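Local coordinates for VgrG protein (Vibrio cholerae, PDB 4DTH) that binds ATP and magnesium ions through its actin cross-linking domain and, as its toxin family implies, probably joins actin monomers covalently to one another, at residues A[109-114]-A[362-367]. Numbering follows the deposited sequence.
Sequences QAMLWL and YLPKTE. With SO4 (sulfate ion), chain H.
P364 packs against M111 and L112, two neighbours on helix 101-124 of the actin cross-linking domain. This is a helix-to-loop packing contact: the last modelled loop, after strand 343-352, runs past the helix side. The proline ring meets the two side chains with different atoms. Its CG lies 3.9 Å from M111 SD, while its CB lies 4.0 Å from L112 CG. M111 has CG anti to its carbonyl carbon (chi1 -75°), and its extended chain carries SD to the proline. Both M111 and L112 cross the P364 side chain at a slant. M111 is buried against F58 of strand 56-68 and N29 of strand 24-30; P364 rests on I27 and N29 of strand 24-30.

L112 reaches further along the loop. Its CD2 comes within 3.3 Å of K365 O, a van der Waals approach to a backbone carbonyl. The same methyl lies 3.9 Å from T366 CA. P364 O accepts a hydrogen bond from Q173 NE2, and the T366 side chain is held by M168 N through OG1. The K365 side chain starts away from the helix.

W113 takes no part in the contact with the loop; its CG is anti to the backbone N (chi1 164°). A sulfate, probably from the crystallisation liquor, sits at the indole edge and is also hydrogen-bonded to H117 ND1 and E136 N. W113 NE1 donates to sulfate O4 at 2.9 Å, with a nearly straight N-H...O angle of 170°.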
loop_
_atom_site.group_PDB
_atom_site.type_symbol
_atom_site.label_atom_id
_atom_site.label_comp_id
_atom_site.label_asym_id
_atom_site.label_seq_id
_atom_site.Cartn_x
_atom_site.Cartn_y
_atom_site.Cartn_z
ATOM N N GLN A 109 -16.939 5.812 9.191
ATOM C CA GLN A 109 -18.276 6.392 9.051
ATOM C C GLN A 109 -18.455 7.124 7.719
ATOM O O GLN A 109 -19.505 6.973 7.070
ATOM C CB GLN A 109 -18.601 7.288 10.258
ATOM C CG GLN A 109 -18.864 6.453 11.514
ATOM C CD GLN A 109 -18.925 7.279 12.772
ATOM O OE1 GLN A 109 -17.903 7.697 13.324
ATOM N NE2 GLN A 109 -20.124 7.471 13.293
ATOM N N ALA A 110 -17.421 7.895 7.295
ATOM C CA ALA A 110 -17.465 8.634 6.024
ATOM C C ALA A 110 -17.516 7.677 4.832
ATOM O O ALA A 110 -18.227 7.944 3.865
ATOM C CB ALA A 110 -16.262 9.556 5.910
ATOM N N MET A 111 -16.790 6.546 4.912
ATOM C CA MET A 111 -16.816 5.545 3.840
ATOM C C MET A 111 -18.175 4.872 3.754
ATOM O O MET A 111 -18.692 4.697 2.646
ATOM C CB MET A 111 -15.713 4.512 4.040
ATOM C CG MET A 111 -14.349 5.056 3.686
ATOM S SD MET A 111 -13.112 3.756 3.685
ATOM C CE MET A 111 -11.646 4.723 3.259
ATOM N N LEU A 112 -18.769 4.530 4.911
ATOM C CA LEU A 112 -20.099 3.910 4.947
ATOM C C LEU A 112 -21.153 4.880 4.438
ATOM O O LEU A 112 -22.030 4.469 3.674
ATOM C CB LEU A 112 -20.459 3.378 6.337
ATOM C CG LEU A 112 -19.659 2.157 6.801
ATOM C CD1 LEU A 112 -19.764 1.992 8.305
ATOM C CD2 LEU A 112 -20.090 0.880 6.060
ATOM N N TRP A 113 -21.022 6.173 4.786
ATOM C CA TRP A 113 -21.938 7.208 4.296
ATOM C C TRP A 113 -21.829 7.285 2.766
ATOM O O TRP A 113 -22.855 7.331 2.083
ATOM C CB TRP A 113 -21.650 8.599 4.913
ATOM C CG TRP A 113 -22.324 9.695 4.123
ATOM C CD1 TRP A 113 -23.661 9.968 4.091
ATOM C CD2 TRP A 113 -21.726 10.502 3.097
ATOM N NE1 TRP A 113 -23.927 10.921 3.135
ATOM C CE2 TRP A 113 -22.761 11.260 2.503
ATOM C CE3 TRP A 113 -20.413 10.659 2.619
ATOM C CZ2 TRP A 113 -22.522 12.174 1.474
ATOM C CZ3 TRP A 113 -20.177 11.570 1.602
ATOM C CH2 TRP A 113 -21.221 12.334 1.059
ATOM N N LEU A 114 -20.591 7.351 2.234
ATOM C CA LEU A 114 -20.403 7.452 0.784
ATOM C C LEU A 114 -20.998 6.257 0.040
ATOM O O LEU A 114 -21.617 6.452 -1.006
ATOM C CB LEU A 114 -18.936 7.705 0.385
ATOM C CG LEU A 114 -18.718 7.931 -1.122
ATOM C CD1 LEU A 114 -19.406 9.200 -1.609
ATOM C CD2 LEU A 114 -17.248 7.959 -1.465
ATOM N N TYR A 362 -10.120 -1.103 12.371
ATOM C CA TYR A 362 -9.784 0.080 11.566
ATOM C C TYR A 362 -10.577 0.116 10.250
ATOM O O TYR A 362 -10.558 1.126 9.548
ATOM C CB TYR A 362 -8.273 0.093 11.253
ATOM C CG TYR A 362 -7.407 0.323 12.477
ATOM C CD1 TYR A 362 -7.081 1.612 12.891
ATOM C CD2 TYR A 362 -6.907 -0.746 13.214
ATOM C CE1 TYR A 362 -6.294 1.832 14.022
ATOM C CE2 TYR A 362 -6.108 -0.539 14.344
ATOM C CZ TYR A 362 -5.804 0.754 14.740
ATOM O OH TYR A 362 -5.029 0.977 15.852
ATOM N N LEU A 363 -11.236 -1.000 9.902
ATOM C CA LEU A 363 -11.926 -1.132 8.625
ATOM C C LEU A 363 -13.443 -0.987 8.730
ATOM O O LEU A 363 -14.051 -1.541 9.651
ATOM C CB LEU A 363 -11.546 -2.473 7.950
ATOM C CG LEU A 363 -10.209 -2.559 7.161
ATOM C CD1 LEU A 363 -10.193 -1.649 5.927
ATOM C CD2 LEU A 363 -8.991 -2.312 8.049
ATOM N N PRO A 364 -14.070 -0.253 7.787
ATOM C CA PRO A 364 -15.536 -0.135 7.813
ATOM C C PRO A 364 -16.201 -1.443 7.405
ATOM O O PRO A 364 -15.662 -2.191 6.580
ATOM C CB PRO A 364 -15.826 0.981 6.808
ATOM C CG PRO A 364 -14.680 0.944 5.855
ATOM C CD PRO A 364 -13.484 0.444 6.618
ATOM N N LYS A 365 -17.364 -1.724 8.002
ATOM C CA LYS A 365 -18.117 -2.951 7.735
ATOM C C LYS A 365 -19.519 -2.583 7.259
ATOM O O LYS A 365 -20.207 -1.856 7.975
ATOM C CB LYS A 365 -18.206 -3.832 9.017
ATOM C CG LYS A 365 -17.145 -3.552 10.106
ATOM C CD LYS A 365 -17.673 -2.670 11.281
ATOM C CE LYS A 365 -16.583 -2.279 12.265
ATOM N NZ LYS A 365 -17.121 -1.481 13.405
ATOM N N THR A 366 -19.955 -3.083 6.064
ATOM C CA THR A 366 -21.313 -2.816 5.558
ATOM C C THR A 366 -22.333 -3.415 6.553
ATOM O O THR A 366 -22.199 -4.569 6.952
ATOM C CB THR A 366 -21.542 -3.414 4.147
ATOM O OG1 THR A 366 -20.669 -2.802 3.209
ATOM C CG2 THR A 366 -22.986 -3.239 3.652
ATOM N N GLU A 367 -23.325 -2.611 6.931
ATOM C CA GLU A 367 -24.382 -3.032 7.842
ATOM C C GLU A 367 -25.411 -3.880 7.125
ATOM O O GLU A 367 -25.922 -3.499 6.072
HETATM S S SO4 H . -26.768 12.374 1.263
HETATM O O1 SO4 H . -28.215 12.475 1.097
HETATM O O2 SO4 H . -26.270 11.141 0.612
HETATM O O3 SO4 H . -26.136 13.528 0.629
HETATM O O4 SO4 H . -26.446 12.329 2.707
#